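Local coordinates for protein Two-component system sensor histidine kinase (Bacteroides thetaiotaomicron, PDB 3OTT) that probably senses saccharides through its extracellular beta-propeller region and relays the signal as a histidine kinase coupled to transcription control, at residues L529-F534 and I582-M587. Sequence-based numbering, arbitrary orientation.
Sequences LLWVGF and IDRKTM
The indole of W531, on strand 530-534, meets the end of strand 578-583 and the turn after it with its six-membered ring. I582 comes first, its CG2 approaching W531 CZ3 obliquely at 4.3 Å. D583 turns its CB away from the indole and shapes the turn instead: its OD1 accepts from K585 N (2.6 Å) and T586 N (2.7 Å), which arrive from opposite faces of the carboxylate plane in an Asx turn and Asx motif, while M587 N bonds back to D583 O. R584 presents its carbonyl to the ring edge, O lying in the indole plane 3.7 Å from W531 CZ2. R584 CG stands anti to its own carbonyl carbon (chi1 -72°), which lays it 4.0 Å from the same ring carbon. R584 NH1 forms salt bridges with D525 and D527. D525 also accepts from W531 NE1, fixing how the indole is turned. M587 runs alongside the ring, its CG 4.0 Å from W531 CH2 and its CE 4.0 Å from W531 CZ3, with SD 5.5 Å from the six-ring centroid in an oblique Met-aromatic contact. With an alanine at W531, a gap would probably open between strand 530-534 and the I582, R584 and M587 side chains, and D525 would lose the indole N-H. The contact is side-chain packing between neighbouring four-stranded antiparallel sheets, 519-552 and 561-591, as between successive blades of a beta-propeller.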
ATOM      1  N   LEU B 529     -11.559 -42.823   4.537  1.00 26.67           N
ATOM      2  CA  LEU B 529     -11.888 -42.791   5.984  1.00 24.27           C
ATOM      3  C   LEU B 529     -12.279 -41.391   6.341  1.00 22.71           C
ATOM      4  O   LEU B 529     -11.823 -40.470   5.690  1.00 22.83           O
ATOM      5  CB  LEU B 529     -10.747 -43.303   6.856  1.00 24.53           C
ATOM      6  CG  LEU B 529     -10.510 -44.801   6.594  1.00 26.23           C
ATOM      7  CD1 LEU B 529      -9.062 -45.168   6.504  1.00 24.39           C
ATOM      8  CD2 LEU B 529     -11.159 -45.585   7.645  1.00 26.85           C
ATOM      9  N   LEU B 530     -13.159 -41.215   7.325  1.00 22.52           N
ATOM     10  CA  LEU B 530     -13.578 -39.857   7.757  1.00 22.15           C
ATOM     11  C   LEU B 530     -12.799 -39.375   8.944  1.00 21.44           C
ATOM     12  O   LEU B 530     -12.601 -40.104   9.894  1.00 22.61           O
ATOM     13  CB  LEU B 530     -15.037 -39.848   8.171  1.00 22.59           C
ATOM     14  CG  LEU B 530     -16.177 -39.536   7.213  1.00 25.69           C
ATOM     15  CD1 LEU B 530     -15.824 -39.935   5.847  1.00 29.00           C
ATOM     16  CD2 LEU B 530     -17.425 -40.262   7.652  1.00 25.89           C
ATOM     17  N   TRP B 531     -12.461 -38.104   8.949  1.00 21.05           N
ATOM     18  CA  TRP B 531     -11.782 -37.501  10.081  1.00 19.52           C
ATOM     19  C   TRP B 531     -12.679 -36.422  10.682  1.00 19.76           C
ATOM     20  O   TRP B 531     -13.130 -35.487   9.954  1.00 19.00           O
ATOM     21  CB  TRP B 531     -10.426 -36.940   9.619  1.00 18.80           C
ATOM     22  CG  TRP B 531      -9.466 -38.044   9.230  1.00 17.99           C
ATOM     23  CD1 TRP B 531      -9.421 -38.685   8.061  1.00 19.61           C
ATOM     24  CD2 TRP B 531      -8.470 -38.649  10.065  1.00 20.06           C
ATOM     25  NE1 TRP B 531      -8.427 -39.657   8.068  1.00 22.82           N
ATOM     26  CE2 TRP B 531      -7.835 -39.655   9.300  1.00 23.31           C
ATOM     27  CE3 TRP B 531      -8.050 -38.431  11.395  1.00 18.06           C
ATOM     28  CZ2 TRP B 531      -6.766 -40.425   9.795  1.00 24.55           C
ATOM     29  CZ3 TRP B 531      -7.015 -39.191  11.892  1.00 20.62           C
ATOM     30  CH2 TRP B 531      -6.373 -40.182  11.096  1.00 22.57           C
ATOM     31  N   VAL B 532     -12.959 -36.563  11.987  1.00 19.10           N
ATOM     32  CA  VAL B 532     -13.739 -35.585  12.740  1.00 17.88           C
ATOM     33  C   VAL B 532     -12.854 -34.838  13.766  1.00 19.31           C
ATOM     34  O   VAL B 532     -12.085 -35.433  14.533  1.00 20.20           O
ATOM     35  CB  VAL B 532     -14.961 -36.235  13.468  1.00 19.01           C
ATOM     36  CG1 VAL B 532     -15.920 -35.122  14.099  1.00 15.93           C
ATOM     37  CG2 VAL B 532     -15.798 -37.114  12.512  1.00 15.44           C
ATOM     38  N   GLY B 533     -12.958 -33.521  13.780  1.00 19.13           N
ATOM     39  CA  GLY B 533     -12.144 -32.726  14.672  1.00 19.80           C
ATOM     40  C   GLY B 533     -13.040 -32.276  15.790  1.00 21.32           C
ATOM     41  O   GLY B 533     -14.224 -31.940  15.568  1.00 21.30           O
ATOM     42  N   PHE B 534     -12.493 -32.326  16.995  1.00 21.93           N
ATOM     43  CA  PHE B 534     -13.109 -31.748  18.157  1.00 22.99           C
ATOM     44  C   PHE B 534     -12.019 -31.099  19.025  1.00 25.37           C
ATOM     45  O   PHE B 534     -10.796 -31.178  18.723  1.00 25.83           O
ATOM     46  CB  PHE B 534     -13.900 -32.813  18.955  1.00 23.08           C
ATOM     47  CG  PHE B 534     -13.117 -34.071  19.278  1.00 21.64           C
ATOM     48  CD1 PHE B 534     -12.329 -34.147  20.423  1.00 23.61           C
ATOM     49  CD2 PHE B 534     -13.214 -35.201  18.464  1.00 19.46           C
ATOM     50  CE1 PHE B 534     -11.617 -35.315  20.750  1.00 21.83           C
ATOM     51  CE2 PHE B 534     -12.520 -36.397  18.784  1.00 18.60           C
ATOM     52  CZ  PHE B 534     -11.710 -36.438  19.908  1.00 20.40           C
ATOM     53  N   ILE B 582      -0.544 -35.735  11.941  1.00 26.36           N
ATOM     54  CA  ILE B 582      -1.016 -37.014  12.473  1.00 26.57           C
ATOM     55  C   ILE B 582      -0.950 -38.044  11.376  1.00 27.00           C
ATOM     56  O   ILE B 582      -1.490 -37.832  10.284  1.00 26.03           O
ATOM     57  CB  ILE B 582      -2.497 -36.915  12.927  1.00 24.68           C
ATOM     58  CG1 ILE B 582      -2.673 -35.821  13.990  1.00 26.12           C
ATOM     59  CG2 ILE B 582      -3.052 -38.247  13.411  1.00 22.72           C
ATOM     60  CD1 ILE B 582      -4.171 -35.425  14.156  1.00 24.12           C
ATOM     61  N   ASP B 583      -0.346 -39.181  11.676  1.00 27.68           N
ATOM     62  CA  ASP B 583      -0.168 -40.193  10.649  1.00 28.98           C
ATOM     63  C   ASP B 583      -1.496 -40.874  10.409  1.00 27.70           C
ATOM     64  O   ASP B 583      -2.155 -41.264  11.350  1.00 28.05           O
ATOM     65  CB  ASP B 583       0.883 -41.222  11.068  1.00 30.80           C
ATOM     66  CG  ASP B 583       0.957 -42.408  10.088  1.00 35.23           C
ATOM     67  OD1 ASP B 583       0.078 -43.305  10.110  1.00 37.95           O
ATOM     68  OD2 ASP B 583       1.892 -42.418   9.268  1.00 40.23           O
ATOM     69  N   ARG B 584      -1.883 -41.033   9.153  1.00 27.21           N
ATOM     70  CA  ARG B 584      -3.212 -41.544   8.857  1.00 27.15           C
ATOM     71  C   ARG B 584      -3.451 -43.014   9.266  1.00 28.07           C
ATOM     72  O   ARG B 584      -4.598 -43.412   9.457  1.00 27.68           O
ATOM     73  CB  ARG B 584      -3.581 -41.308   7.400  1.00 26.73           C
ATOM     74  CG  ARG B 584      -3.872 -39.823   7.107  1.00 25.25           C
ATOM     75  CD  ARG B 584      -4.588 -39.635   5.738  1.00 28.23           C
ATOM     76  NE  ARG B 584      -3.849 -40.078   4.544  1.00 31.03           N
ATOM     77  CZ  ARG B 584      -4.125 -41.180   3.820  1.00 34.76           C
ATOM     78  NH1 ARG B 584      -5.111 -41.999   4.157  1.00 35.08           N
ATOM     79  NH2 ARG B 584      -3.405 -41.484   2.740  1.00 35.52           N
ATOM     80  N   LYS B 585      -2.387 -43.806   9.395  1.00 28.70           N
ATOM     81  CA  LYS B 585      -2.560 -45.229   9.738  1.00 30.69           C
ATOM     82  C   LYS B 585      -2.359 -45.488  11.238  1.00 30.23           C
ATOM     83  O   LYS B 585      -3.220 -46.128  11.857  1.00 29.88           O
ATOM     84  CB  LYS B 585      -1.725 -46.179   8.832  1.00 32.55           C
ATOM     85  CG  LYS B 585      -2.221 -46.229   7.339  1.00 34.42           C
ATOM     86  CD  LYS B 585      -1.527 -47.392   6.502  1.00 44.32           C
ATOM     87  CE  LYS B 585      -0.093 -47.077   5.923  1.00 50.18           C
ATOM     88  NZ  LYS B 585       0.795 -48.319   5.591  1.00 54.11           N
ATOM     89  N   THR B 586      -1.295 -44.935  11.837  1.00 29.85           N
ATOM     90  CA  THR B 586      -1.040 -45.177  13.269  1.00 30.81           C
ATOM     91  C   THR B 586      -1.784 -44.219  14.188  1.00 30.21           C
ATOM     92  O   THR B 586      -2.033 -44.535  15.347  1.00 31.24           O
ATOM     93  CB  THR B 586       0.438 -45.059  13.634  1.00 31.06           C
ATOM     94  OG1 THR B 586       0.834 -43.688  13.470  1.00 29.42           O
ATOM     95  CG2 THR B 586       1.305 -46.014  12.779  1.00 30.58           C
ATOM     96  N   MET B 587      -2.078 -43.031  13.678  1.00 29.56           N
ATOM     97  CA  MET B 587      -2.723 -41.955  14.460  1.00 29.56           C
ATOM     98  C   MET B 587      -1.827 -41.276  15.514  1.00 30.13           C
ATOM     99  O   MET B 587      -2.352 -40.515  16.340  1.00 29.12           O
ATOM    100  CB  MET B 587      -4.075 -42.371  15.065  1.00 28.73           C
ATOM    101  CG  MET B 587      -5.138 -42.592  14.011  1.00 28.75           C
ATOM    102  SD  MET B 587      -6.749 -43.016  14.695  1.00 31.30           S
ATOM    103  CE  MET B 587      -7.431 -41.391  15.188  1.00 26.12           C
TER